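Methylenetetrahydrofolate--tRNA-(uracil-5-)-methyltransferase TrmFO (Thermus thermophilus, PDB 3G5Q) probably catalyses the folate-dependent, FAD-requiring methylation of uridine 54 in tRNAs to 5-methyluridine, with NADH or NADPH as reductant. Local coordinates at residues L21-P26 with P433-P438; Y156-S161 with G389-Y394; I169-C174 with D185-P190; R198-L203 with R232-L237. All blocks are in the same frame, centred on the assembly; numbering follows the deposited sequence.

Interaction 1. Residues L21-P26 with P433-P438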
loop_
_atom_site.group_PDB
_atom_site.type_symbol
_atom_site.label_atom_id
_atom_site.label_comp_id
_atom_site.label_asym_id
_atom_site.label_seq_id
_atom_site.Cartn_x
_atom_site.Cartn_y
_atom_site.Cartn_z
ATOM N N LEU A 21 10.381 -2.020 -21.806
ATOM C CA LEU A 21 11.555 -2.303 -22.624
ATOM C C LEU A 21 11.759 -3.799 -22.838
ATOM O O LEU A 21 12.065 -4.231 -23.948
ATOM C CB LEU A 21 12.809 -1.686 -22.012
ATOM C CG LEU A 21 12.804 -0.163 -21.857
ATOM C CD1 LEU A 21 13.977 0.283 -20.974
ATOM C CD2 LEU A 21 12.812 0.551 -23.218
ATOM N N ARG A 22 11.587 -4.581 -21.778
ATOM C CA ARG A 22 11.742 -6.029 -21.850
ATOM C C ARG A 22 10.796 -6.616 -22.884
ATOM O O ARG A 22 11.056 -7.688 -23.421
ATOM C CB ARG A 22 11.461 -6.691 -20.497
ATOM C CG ARG A 22 12.535 -6.471 -19.442
ATOM C CD ARG A 22 12.044 -6.953 -18.079
ATOM N NE ARG A 22 12.004 -8.406 -17.991
ATOM C CZ ARG A 22 11.437 -9.075 -16.992
ATOM N NH1 ARG A 22 10.850 -8.419 -16.001
ATOM N NH2 ARG A 22 11.453 -10.396 -16.978
ATOM N N LEU A 23 9.693 -5.924 -23.146
ATOM C CA LEU A 23 8.721 -6.407 -24.119
ATOM C C LEU A 23 8.860 -5.692 -25.465
ATOM O O LEU A 23 7.971 -5.758 -26.315
ATOM C CB LEU A 23 7.301 -6.288 -23.561
ATOM C CG LEU A 23 7.047 -7.156 -22.319
ATOM C CD1 LEU A 23 5.771 -6.751 -21.607
ATOM C CD2 LEU A 23 7.022 -8.638 -22.679
ATOM N N GLY A 24 9.986 -5.013 -25.650
ATOM C CA GLY A 24 10.291 -4.363 -26.911
ATOM C C GLY A 24 9.450 -3.132 -27.188
ATOM O O GLY A 24 9.377 -2.678 -28.328
ATOM N N VAL A 25 8.820 -2.579 -26.155
ATOM C CA VAL A 25 8.055 -1.349 -26.331
ATOM C C VAL A 25 8.896 -0.136 -25.943
ATOM O O VAL A 25 9.464 -0.086 -24.845
ATOM C CB VAL A 25 6.740 -1.370 -25.535
ATOM C CG1 VAL A 25 5.996 -0.048 -25.708
ATOM C CG2 VAL A 25 5.876 -2.532 -25.995
ATOM N N PRO A 26 8.982 0.845 -26.854
ATOM C CA PRO A 26 9.791 2.051 -26.645
ATOM C C PRO A 26 9.168 2.918 -25.561
ATOM O O PRO A 26 7.943 2.948 -25.444
ATOM C CB PRO A 26 9.718 2.781 -27.995
ATOM C CG PRO A 26 9.010 1.855 -28.944
ATOM C CD PRO A 26 8.236 0.880 -28.123
ATOM N N PRO A 433 2.212 -12.318 -24.762
ATOM C CA PRO A 433 3.593 -12.815 -24.848
ATOM C C PRO A 433 4.280 -12.904 -23.492
ATOM O O PRO A 433 3.942 -12.152 -22.571
ATOM C CB PRO A 433 4.311 -11.741 -25.680
ATOM C CG PRO A 433 3.255 -10.752 -26.094
ATOM C CD PRO A 433 2.133 -10.900 -25.133
ATOM N N PRO A 434 5.266 -13.802 -23.377
ATOM C CA PRO A 434 5.990 -13.945 -22.120
ATOM C C PRO A 434 7.104 -12.910 -21.982
ATOM O O PRO A 434 7.637 -12.403 -22.973
ATOM C CB PRO A 434 6.579 -15.345 -22.243
ATOM C CG PRO A 434 6.959 -15.413 -23.687
ATOM C CD PRO A 434 5.852 -14.647 -24.431
ATOM N N LEU A 435 7.426 -12.592 -20.734
ATOM C CA LEU A 435 8.579 -11.775 -20.406
ATOM C C LEU A 435 9.832 -12.588 -20.687
ATOM O O LEU A 435 9.908 -13.754 -20.305
ATOM C CB LEU A 435 8.547 -11.426 -18.917
ATOM C CG LEU A 435 7.374 -10.569 -18.440
ATOM C CD1 LEU A 435 7.067 -10.857 -16.975
ATOM C CD2 LEU A 435 7.651 -9.078 -18.671
ATOM N N PRO A 436 10.824 -11.977 -21.347
ATOM C CA PRO A 436 12.085 -12.671 -21.631
ATOM C C PRO A 436 12.854 -12.967 -20.349
ATOM O O PRO A 436 12.704 -12.250 -19.354
ATOM C CB PRO A 436 12.876 -11.650 -22.459
ATOM C CG PRO A 436 11.875 -10.616 -22.896
ATOM C CD PRO A 436 10.825 -10.590 -21.839
ATOM N N ARG A 437 13.683 -14.005 -20.379
ATOM C CA ARG A 437 14.561 -14.287 -19.252
ATOM C C ARG A 437 15.536 -13.130 -19.066
ATOM O O ARG A 437 15.970 -12.521 -20.044
ATOM C CB ARG A 437 15.326 -15.590 -19.485
ATOM C CG ARG A 437 14.428 -16.747 -19.864
ATOM C CD ARG A 437 15.143 -18.075 -19.732
ATOM N NE ARG A 437 14.195 -19.178 -19.605
ATOM C CZ ARG A 437 13.745 -19.646 -18.445
ATOM N NH1 ARG A 437 14.163 -19.111 -17.305
ATOM N NH2 ARG A 437 12.879 -20.650 -18.424
ATOM N N PRO A 438 15.869 -12.813 -17.807
ATOM C CA PRO A 438 16.852 -11.766 -17.508
ATOM C C PRO A 438 18.239 -12.119 -18.044
ATOM O O PRO A 438 18.858 -11.282 -18.703
ATOM C CB PRO A 438 16.873 -11.736 -15.975
ATOM C CG PRO A 438 15.563 -12.335 -15.559
ATOM C CD PRO A 438 15.277 -13.382 -16.583
HETATM O O HOH W 1 14.285 -9.625 -19.315
#
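R22 lays its guanidinium group beside the proline-rich tail and meets it in two ways. In its plane, NH2 of R22 gives a nearly straight hydrogen bond (173°) to O of P436, 3.3 Å away, approaching almost in line with the carbonyl bond. Over one face stands CD2 of L435, 4.1 Å above the guanidinium centre. The chain of R22 is bent at chi3 (73°), which turns the planar end toward the tail. A water accepts from NE of R22 at 2.9 Å and donates to O of P436, so that carbonyl is held by two donors. Replacing R22 with an alanine would probably leave O of P436 without its direct donor and uncover the methyl of L435. Next to this polar grip, L23 crosses L435 at a slant, their CD2 methyls 4.1 Å apart, and CG of P436 rests 3.1 Å from O of R22. The contact lies at the surface where helix 11-22 ends in a Schellman motif, with G24 at positive phi. NH1 of R22 bonds to O of A74, while L23 and L435 both pack on helix 343-361, which thus lies beside the helix end and the C-terminal tail alike.

Interaction 2. Residues Y156-S161 with G389-Y394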
loop_
_atom_site.group_PDB
_atom_site.type_symbol
_atom_site.label_atom_id
_atom_site.label_comp_id
_atom_site.label_asym_id
_atom_site.label_seq_id
_atom_site.Cartn_x
_atom_site.Cartn_y
_atom_site.Cartn_z
ATOM N N TYR A 156 -3.068 14.795 -0.171
ATOM C CA TYR A 156 -1.691 15.243 -0.002
ATOM C C TYR A 156 -1.074 14.735 1.296
ATOM O O TYR A 156 0.116 14.910 1.539
ATOM C CB TYR A 156 -1.642 16.768 -0.015
ATOM C CG TYR A 156 -1.890 17.390 -1.373
ATOM C CD1 TYR A 156 -0.894 17.410 -2.341
ATOM C CD2 TYR A 156 -3.109 17.985 -1.679
ATOM C CE1 TYR A 156 -1.110 17.991 -3.582
ATOM C CE2 TYR A 156 -3.334 18.575 -2.925
ATOM C CZ TYR A 156 -2.332 18.568 -3.864
ATOM O OH TYR A 156 -2.543 19.151 -5.095
ATOM N N TYR A 157 -1.896 14.112 2.131
ATOM C CA TYR A 157 -1.434 13.545 3.387
ATOM C C TYR A 157 -2.211 12.278 3.636
ATOM O O TYR A 157 -3.359 12.172 3.229
ATOM C CB TYR A 157 -1.718 14.510 4.547
ATOM C CG TYR A 157 -0.941 15.803 4.464
ATOM C CD1 TYR A 157 -1.440 16.896 3.764
ATOM C CD2 TYR A 157 0.298 15.925 5.077
ATOM C CE1 TYR A 157 -0.718 18.085 3.679
ATOM C CE2 TYR A 157 1.022 17.102 5.001
ATOM C CZ TYR A 157 0.514 18.179 4.303
ATOM O OH TYR A 157 1.245 19.344 4.233
ATOM N N ASP A 158 -1.611 11.311 4.316
ATOM C CA ASP A 158 -2.422 10.207 4.779
ATOM C C ASP A 158 -2.719 10.366 6.273
ATOM O O ASP A 158 -2.119 11.198 6.969
ATOM C CB ASP A 158 -1.815 8.849 4.415
ATOM C CG ASP A 158 -0.430 8.657 4.975
ATOM O OD1 ASP A 158 0.310 7.827 4.420
ATOM O OD2 ASP A 158 -0.081 9.335 5.967
ATOM N N ALA A 159 -3.682 9.599 6.750
ATOM C CA ALA A 159 -4.071 9.649 8.146
ATOM C C ALA A 159 -4.646 8.281 8.410
ATOM O O ALA A 159 -5.851 8.113 8.547
ATOM C CB ALA A 159 -5.117 10.741 8.374
ATOM N N ALA A 160 -3.766 7.294 8.443
ATOM C CA ALA A 160 -4.190 5.908 8.476
ATOM C C ALA A 160 -4.267 5.365 9.903
ATOM O O ALA A 160 -3.365 5.587 10.711
ATOM C CB ALA A 160 -3.261 5.074 7.629
ATOM N N SER A 161 -5.369 4.680 10.203
ATOM C CA SER A 161 -5.550 3.984 11.471
ATOM C C SER A 161 -5.053 2.553 11.315
ATOM O O SER A 161 -4.972 2.044 10.194
ATOM C CB SER A 161 -7.027 3.984 11.873
ATOM O OG SER A 161 -7.796 3.255 10.927
ATOM N N GLY A 389 -12.544 7.575 2.597
ATOM C CA GLY A 389 -11.326 7.760 3.370
ATOM C C GLY A 389 -10.220 6.745 3.100
ATOM O O GLY A 389 -9.433 6.444 3.999
ATOM N N PHE A 390 -10.157 6.210 1.878
ATOM C CA PHE A 390 -9.116 5.238 1.514
ATOM C C PHE A 390 -7.722 5.696 1.942
ATOM O O PHE A 390 -7.342 6.849 1.717
ATOM C CB PHE A 390 -9.144 4.958 -0.005
ATOM C CG PHE A 390 -7.968 4.141 -0.515
ATOM C CD1 PHE A 390 -7.934 2.765 -0.355
ATOM C CD2 PHE A 390 -6.912 4.756 -1.184
ATOM C CE1 PHE A 390 -6.864 2.008 -0.849
ATOM C CE2 PHE A 390 -5.850 4.021 -1.678
ATOM C CZ PHE A 390 -5.823 2.639 -1.509
ATOM N N GLN A 391 -6.967 4.791 2.565
ATOM C CA GLN A 391 -5.571 5.051 2.935
ATOM C C GLN A 391 -4.644 4.083 2.203
ATOM O O GLN A 391 -5.080 3.002 1.800
ATOM C CB GLN A 391 -5.389 4.892 4.449
ATOM C CG GLN A 391 -6.276 5.811 5.246
ATOM C CD GLN A 391 -5.868 7.264 5.082
ATOM O OE1 GLN A 391 -4.692 7.594 5.189
ATOM N NE2 GLN A 391 -6.840 8.138 4.823
ATOM N N PRO A 392 -3.363 4.467 2.031
ATOM C CA PRO A 392 -2.336 3.645 1.367
ATOM C C PRO A 392 -2.131 2.270 2.015
ATOM O O PRO A 392 -2.254 2.130 3.236
ATOM C CB PRO A 392 -1.061 4.472 1.539
ATOM C CG PRO A 392 -1.556 5.892 1.681
ATOM C CD PRO A 392 -2.838 5.780 2.447
ATOM N N MET A 393 -1.771 1.280 1.202
ATOM C CA MET A 393 -1.583 -0.090 1.681
ATOM C C MET A 393 -0.188 -0.619 1.364
ATOM O O MET A 393 0.350 -0.355 0.281
ATOM C CB MET A 393 -2.627 -1.006 1.042
ATOM C CG MET A 393 -2.563 -2.459 1.524
ATOM S SD MET A 393 -2.539 -2.593 3.322
ATOM C CE MET A 393 -4.109 -1.835 3.747
ATOM N N TYR A 394 0.406 -1.350 2.309
ATOM C CA TYR A 394 1.633 -2.091 2.016
ATOM C C TYR A 394 1.399 -3.600 2.090
ATOM O O TYR A 394 0.343 -4.046 2.537
ATOM C CB TYR A 394 2.824 -1.646 2.880
ATOM C CG TYR A 394 2.651 -1.767 4.385
ATOM C CD1 TYR A 394 2.455 -0.631 5.173
ATOM C CD2 TYR A 394 2.729 -3.005 5.026
ATOM C CE1 TYR A 394 2.330 -0.722 6.564
ATOM C CE2 TYR A 394 2.587 -3.107 6.413
ATOM C CZ TYR A 394 2.388 -1.955 7.174
ATOM O OH TYR A 394 2.254 -2.027 8.548
HETATM O O HOH W 2 -5.708 10.964 3.608
#
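Strand 154-165 of the six-stranded antiparallel sheet is met here by the loop between helices 374-384 and 409-429, through the side-chain amide of Q391. OE1 of Q391 accepts from N of A159 at 2.7 Å, with an N-H...O angle of 166°; the donor stands above the carbonyl plane of the glutamine, 38° out of it. The bend at chi2 (-68°) folds the amide back over its own loop, where NE2 of Q391 donates to O of G389 at 3.2 Å. A water accepts from the same NE2 and donates to O of Y157 at 2.7 Å, giving the loop a second, indirect link to the strand. With both ends of the amide engaged, its rotation is probably well fixed. The aliphatic part of Q391 leans on A160, CB to CB 3.8 Å. Next along the loop, CD of P392 lies 3.8 Å from CB of D158. The carboxylate of D158 is turned to another partner, its OD2 bonding to ND1 of H308 on strand 301-313, and the D158 side chain is about 9 Å from the bound FAD. Y312 of strand 301-313 touches both Q391 and P392. This is a side-chain-to-backbone tether, a glutamine amide fastening a loop without regular structure to the backbone of strand 154-165.

Interaction 3. Residues I169-C174 with D185-P190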
loop_
_atom_site.group_PDB
_atom_site.type_symbol
_atom_site.label_atom_id
_atom_site.label_comp_id
_atom_site.label_asym_id
_atom_site.label_seq_id
_atom_site.Cartn_x
_atom_site.Cartn_y
_atom_site.Cartn_z
ATOM N N ILE A 169 -9.741 -11.421 15.638
ATOM C CA ILE A 169 -10.643 -10.711 16.544
ATOM C C ILE A 169 -11.460 -11.699 17.378
ATOM O O ILE A 169 -12.056 -12.624 16.832
ATOM C CB ILE A 169 -11.634 -9.805 15.766
ATOM C CG1 ILE A 169 -10.902 -8.697 15.013
ATOM C CG2 ILE A 169 -12.660 -9.178 16.706
ATOM C CD1 ILE A 169 -11.847 -7.816 14.189
ATOM N N ASP A 170 -11.493 -11.508 18.693
ATOM C CA ASP A 170 -12.424 -12.267 19.529
ATOM C C ASP A 170 -13.813 -11.641 19.453
ATOM O O ASP A 170 -14.114 -10.680 20.162
ATOM C CB ASP A 170 -11.939 -12.324 20.976
ATOM C CG ASP A 170 -12.928 -13.017 21.897
ATOM O OD1 ASP A 170 -13.931 -13.581 21.394
ATOM O OD2 ASP A 170 -12.699 -12.999 23.124
ATOM N N LEU A 171 -14.659 -12.199 18.593
ATOM C CA LEU A 171 -15.965 -11.616 18.290
ATOM C C LEU A 171 -16.995 -11.717 19.420
ATOM O O LEU A 171 -18.028 -11.059 19.378
ATOM C CB LEU A 171 -16.531 -12.242 17.017
ATOM C CG LEU A 171 -15.718 -11.981 15.743
ATOM C CD1 LEU A 171 -16.155 -12.913 14.612
ATOM C CD2 LEU A 171 -15.845 -10.523 15.327
ATOM N N THR A 172 -16.731 -12.543 20.424
ATOM C CA THR A 172 -17.670 -12.646 21.538
ATOM C C THR A 172 -17.704 -11.352 22.338
ATOM O O THR A 172 -18.643 -11.107 23.091
ATOM C CB THR A 172 -17.317 -13.795 22.485
ATOM O OG1 THR A 172 -16.082 -13.508 23.148
ATOM C CG2 THR A 172 -17.197 -15.102 21.713
ATOM N N LYS A 173 -16.681 -10.518 22.174
ATOM C CA LYS A 173 -16.629 -9.265 22.923
ATOM C C LYS A 173 -17.090 -8.062 22.113
ATOM O O LYS A 173 -17.052 -6.936 22.604
ATOM C CB LYS A 173 -15.230 -9.028 23.504
ATOM C CG LYS A 173 -14.725 -10.202 24.330
ATOM C CD LYS A 173 -13.688 -9.773 25.350
ATOM C CE LYS A 173 -13.225 -10.966 26.162
ATOM N NZ LYS A 173 -14.407 -11.730 26.663
ATOM N N CYS A 174 -17.538 -8.300 20.884
ATOM C CA CYS A 174 -18.008 -7.219 20.021
ATOM C C CYS A 174 -19.474 -7.366 19.645
ATOM O O CYS A 174 -20.112 -8.362 19.965
ATOM C CB CYS A 174 -17.197 -7.176 18.729
ATOM S SG CYS A 174 -15.454 -7.406 18.957
ATOM N N ASP A 185 -23.046 -1.831 9.979
ATOM C CA ASP A 185 -22.064 -2.889 9.783
ATOM C C ASP A 185 -20.700 -2.641 10.441
ATOM O O ASP A 185 -19.740 -3.352 10.146
ATOM C CB ASP A 185 -21.893 -3.195 8.290
ATOM C CG ASP A 185 -21.648 -1.947 7.460
ATOM O OD1 ASP A 185 -21.693 -0.835 8.027
ATOM O OD2 ASP A 185 -21.409 -2.080 6.239
ATOM N N TYR A 186 -20.609 -1.651 11.323
ATOM C CA TYR A 186 -19.399 -1.477 12.128
ATOM C C TYR A 186 -19.325 -2.569 13.197
ATOM O O TYR A 186 -20.350 -3.052 13.669
ATOM C CB TYR A 186 -19.367 -0.103 12.809
ATOM C CG TYR A 186 -19.042 1.070 11.900
ATOM C CD1 TYR A 186 -17.747 1.292 11.453
ATOM C CD2 TYR A 186 -20.028 1.970 11.513
ATOM C CE1 TYR A 186 -17.445 2.363 10.629
ATOM C CE2 TYR A 186 -19.732 3.044 10.692
ATOM C CZ TYR A 186 -18.437 3.234 10.255
ATOM O OH TYR A 186 -18.129 4.300 9.440
ATOM N N LEU A 187 -18.116 -2.961 13.573
ATOM C CA LEU A 187 -17.932 -3.815 14.730
ATOM C C LEU A 187 -17.648 -2.909 15.925
ATOM O O LEU A 187 -16.850 -1.982 15.822
ATOM C CB LEU A 187 -16.762 -4.770 14.512
ATOM C CG LEU A 187 -17.071 -6.224 14.148
ATOM C CD1 LEU A 187 -15.786 -7.037 14.179
ATOM C CD2 LEU A 187 -18.107 -6.833 15.096
ATOM N N ASN A 188 -18.299 -3.158 17.055
ATOM C CA ASN A 188 -18.069 -2.325 18.235
ATOM C C ASN A 188 -17.456 -3.081 19.406
ATOM O O ASN A 188 -17.919 -4.163 19.777
ATOM C CB ASN A 188 -19.355 -1.614 18.672
ATOM C CG ASN A 188 -19.968 -0.789 17.560
ATOM O OD1 ASN A 188 -19.696 0.406 17.435
ATOM N ND2 ASN A 188 -20.801 -1.426 16.739
ATOM N N CYS A 189 -16.406 -2.498 19.976
ATOM C CA CYS A 189 -15.719 -3.054 21.135
ATOM C C CYS A 189 -16.025 -2.174 22.332
ATOM O O CYS A 189 -15.428 -1.112 22.478
ATOM C CB CYS A 189 -14.207 -3.069 20.903
ATOM S SG CYS A 189 -13.694 -3.926 19.404
ATOM N N PRO A 190 -16.963 -2.616 23.185
ATOM C CA PRO A 190 -17.469 -1.881 24.350
ATOM C C PRO A 190 -16.435 -1.836 25.454
ATOM O O PRO A 190 -15.753 -2.832 25.673
ATOM C CB PRO A 190 -18.646 -2.742 24.834
ATOM C CG PRO A 190 -18.806 -3.847 23.837
ATOM C CD PRO A 190 -17.516 -3.975 23.109
#
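With SG beside the backbone N in both cysteines (chi1 -42° in C174, -55° in C189), the two sulfurs come within 3.9 Å of each other, an apolar contact and no disulfide. L187, at an unusual chi1 of -102°, spreads its two methyls to different partners. CD1 meets CD2 of L171 at 3.7 Å, the two side chains crossing at about a right angle, and it faces CD1 of I169 tip to tip at 4.0 Å. CD2 instead lies against CB of C174, 3.8 Å away. No hydrogen bond joins the two segments; the backbones approach through a CA-H...O contact from CA of C174 to O of N188, 3.1 Å, and through O of K173, which sits 3.0 Å from CD of P190. The turn carrying L171 is shaped by D170: its OD1 accepts from both N and OG1 of T172, reached from one face of the carboxylate, and the bond to N makes an Asx turn that leads into the 3-10 segment 171-173. That turn leads into strand 175-176, the edge of the six-stranded antiparallel sheet, which pairs with strand 187-191; the next strand inward, 258-264, contributes L262 against both L187 and C189.

Interaction 4. Residues R198-L203 with R232-L237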
loop_
_atom_site.group_PDB
_atom_site.type_symbol
_atom_site.label_atom_id
_atom_site.label_comp_id
_atom_site.label_asym_id
_atom_site.label_seq_id
_atom_site.Cartn_x
_atom_site.Cartn_y
_atom_site.Cartn_z
ATOM N N ARG A 198 -8.093 3.067 32.057
ATOM C CA ARG A 198 -6.762 2.517 31.906
ATOM C C ARG A 198 -6.266 2.655 30.468
ATOM O O ARG A 198 -5.078 2.859 30.232
ATOM C CB ARG A 198 -6.711 1.075 32.400
ATOM C CG ARG A 198 -6.643 1.002 33.931
ATOM C CD ARG A 198 -6.527 -0.430 34.400
ATOM N NE ARG A 198 -7.485 -1.279 33.699
ATOM C CZ ARG A 198 -8.651 -1.667 34.204
ATOM N NH1 ARG A 198 -9.004 -1.295 35.430
ATOM N NH2 ARG A 198 -9.457 -2.436 33.487
ATOM N N PHE A 199 -7.187 2.561 29.512
ATOM C CA PHE A 199 -6.832 2.748 28.110
ATOM C C PHE A 199 -6.351 4.174 27.882
ATOM O O PHE A 199 -5.317 4.401 27.255
ATOM C CB PHE A 199 -8.020 2.431 27.204
ATOM C CG PHE A 199 -7.696 2.489 25.734
ATOM C CD1 PHE A 199 -6.974 1.466 25.129
ATOM C CD2 PHE A 199 -8.109 3.560 24.964
ATOM C CE1 PHE A 199 -6.676 1.511 23.784
ATOM C CE2 PHE A 199 -7.818 3.616 23.611
ATOM C CZ PHE A 199 -7.101 2.589 23.018
ATOM N N HIS A 200 -7.098 5.138 28.404
ATOM C CA HIS A 200 -6.728 6.529 28.206
ATOM C C HIS A 200 -5.335 6.806 28.742
ATOM O O HIS A 200 -4.532 7.458 28.084
ATOM C CB HIS A 200 -7.723 7.485 28.857
ATOM C CG HIS A 200 -7.242 8.900 28.885
ATOM N ND1 HIS A 200 -6.666 9.470 30.000
ATOM C CD2 HIS A 200 -7.216 9.850 27.921
ATOM C CE1 HIS A 200 -6.317 10.714 29.726
ATOM N NE2 HIS A 200 -6.638 10.969 28.470
ATOM N N GLN A 201 -5.031 6.299 29.931
ATOM C CA GLN A 201 -3.705 6.534 30.482
ATOM C C GLN A 201 -2.565 5.786 29.784
ATOM O O GLN A 201 -1.451 6.300 29.722
ATOM C CB GLN A 201 -3.658 6.342 32.000
ATOM C CG GLN A 201 -4.111 5.016 32.540
ATOM C CD GLN A 201 -4.250 5.087 34.052
ATOM O OE1 GLN A 201 -4.221 6.181 34.621
ATOM N NE2 GLN A 201 -4.391 3.935 34.708
ATOM N N ALA A 202 -2.823 4.588 29.265
ATOM C CA ALA A 202 -1.785 3.894 28.499
ATOM C C ALA A 202 -1.485 4.693 27.233
ATOM O O ALA A 202 -0.343 4.787 26.780
ATOM C CB ALA A 202 -2.210 2.469 28.159
ATOM N N LEU A 203 -2.520 5.303 26.681
ATOM C CA LEU A 203 -2.357 6.150 25.517
ATOM C C LEU A 203 -1.477 7.357 25.849
ATOM O O LEU A 203 -0.624 7.737 25.052
ATOM C CB LEU A 203 -3.721 6.588 24.983
ATOM C CG LEU A 203 -3.805 7.187 23.578
ATOM C CD1 LEU A 203 -2.992 6.380 22.573
ATOM C CD2 LEU A 203 -5.258 7.248 23.149
ATOM N N ARG A 232 -5.182 15.855 25.451
ATOM C CA ARG A 232 -6.022 17.003 25.776
ATOM C C ARG A 232 -6.960 16.700 26.935
ATOM O O ARG A 232 -7.607 17.599 27.468
ATOM C CB ARG A 232 -6.793 17.481 24.540
ATOM C CG ARG A 232 -5.858 17.942 23.428
ATOM C CD ARG A 232 -6.582 18.585 22.267
ATOM N NE ARG A 232 -5.668 18.847 21.158
ATOM C CZ ARG A 232 -6.059 19.130 19.917
ATOM N NH1 ARG A 232 -7.351 19.188 19.622
ATOM N NH2 ARG A 232 -5.161 19.354 18.965
ATOM N N GLY A 233 -7.032 15.435 27.335
ATOM C CA GLY A 233 -7.829 15.085 28.491
ATOM C C GLY A 233 -8.661 13.822 28.395
ATOM O O GLY A 233 -8.884 13.261 27.325
ATOM N N TYR A 234 -9.127 13.386 29.556
ATOM C CA TYR A 234 -9.917 12.176 29.705
ATOM C C TYR A 234 -11.192 12.224 28.860
ATOM O O TYR A 234 -11.523 11.274 28.160
ATOM C CB TYR A 234 -10.249 12.033 31.189
ATOM C CG TYR A 234 -11.104 10.861 31.589
ATOM C CD1 TYR A 234 -12.480 10.983 31.679
ATOM C CD2 TYR A 234 -10.531 9.646 31.933
ATOM C CE1 TYR A 234 -13.268 9.918 32.075
ATOM C CE2 TYR A 234 -11.312 8.573 32.327
ATOM C CZ TYR A 234 -12.676 8.714 32.400
ATOM O OH TYR A 234 -13.451 7.652 32.801
ATOM N N GLN A 235 -11.890 13.349 28.923
ATOM C CA GLN A 235 -13.159 13.523 28.237
ATOM C C GLN A 235 -13.025 13.577 26.726
ATOM O O GLN A 235 -13.961 13.208 26.016
ATOM C CB GLN A 235 -13.845 14.806 28.714
ATOM C CG GLN A 235 -14.567 14.655 30.028
ATOM C CD GLN A 235 -15.714 13.663 29.942
ATOM O OE1 GLN A 235 -15.996 12.941 30.899
ATOM N NE2 GLN A 235 -16.381 13.621 28.789
ATOM N N THR A 236 -11.873 14.046 26.246
ATOM C CA THR A 236 -11.673 14.330 24.827
ATOM C C THR A 236 -11.965 13.146 23.909
ATOM O O THR A 236 -12.695 13.293 22.928
ATOM C CB THR A 236 -10.257 14.864 24.533
ATOM O OG1 THR A 236 -9.947 15.933 25.436
ATOM C CG2 THR A 236 -10.170 15.386 23.110
ATOM N N LEU A 237 -11.398 11.980 24.221
ATOM C CA LEU A 237 -11.636 10.784 23.415
ATOM C C LEU A 237 -13.100 10.393 23.459
ATOM O O LEU A 237 -13.665 9.940 22.460
ATOM C CB LEU A 237 -10.791 9.607 23.914
ATOM C CG LEU A 237 -9.407 9.419 23.295
ATOM C CD1 LEU A 237 -8.642 8.333 24.037
ATOM C CD2 LEU A 237 -9.532 9.083 21.810
#
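The imidazole of H200 has CA of Y234 over one face, 3.9 Å from the ring centroid and 17° off the normal, a CH-pi contact. The ring of Y234 also turns an edge toward the face of H200, a T-shaped pair with centroids 5.9 Å apart and planes at 72°. At the rim of the imidazole, near its plane, is CD1 of L237, 4.4 Å from CD2 of H200. The chi1 of H200, 170°, sets CG opposite the backbone N and swings the ring out from helix 193-206 toward the start of helix 234-239. Its NE2 is hydrogen-bonded to O of A230, at the end of helix 226-231, and also lies 3.4 Å from O of G233. The imidazole thus reaches the turn between two short helices, where G233 leaves helical geometry with positive phi. A leucine in place of H200 would probably leave O of A230 without its imidazole donor and Y234 without a flat ring to meet edge-on. One turn further along, CD2 of L203 meets CD1 of L237 at 3.7 Å, the two leucines slanting across each other, which adds an apolar layer beside the ring. Y234 is further held by Y196 and R197 of helix 193-206, so this helix carries helix 234-239 on one flank, while L203 also touches A230 of helix 226-231 and L289 of helix 283-290.

In the fold
Interaction 1 joins the helix 11-22 of the FAD-binding Rossmann-type region to the C-terminal tail, and along the chain it encloses the other three. Interaction 2, nested within it, is the closest to the chain's centre, about 9 Å away, with its own centre about 34 Å from that of interaction 1. Interactions 3 and 4 follow each other inside the loop closed by interaction 2, linked by strand 187-191 running on to helix 193-206; their centres are about 21 Å apart. Interactions 2 and 3 reach the same six-stranded antiparallel sheet. Both interactions 3 and 4 lie across the chain's centre from interaction 1, so the contacts span the molecule from nucleotide-binding region to distal sheet and helices.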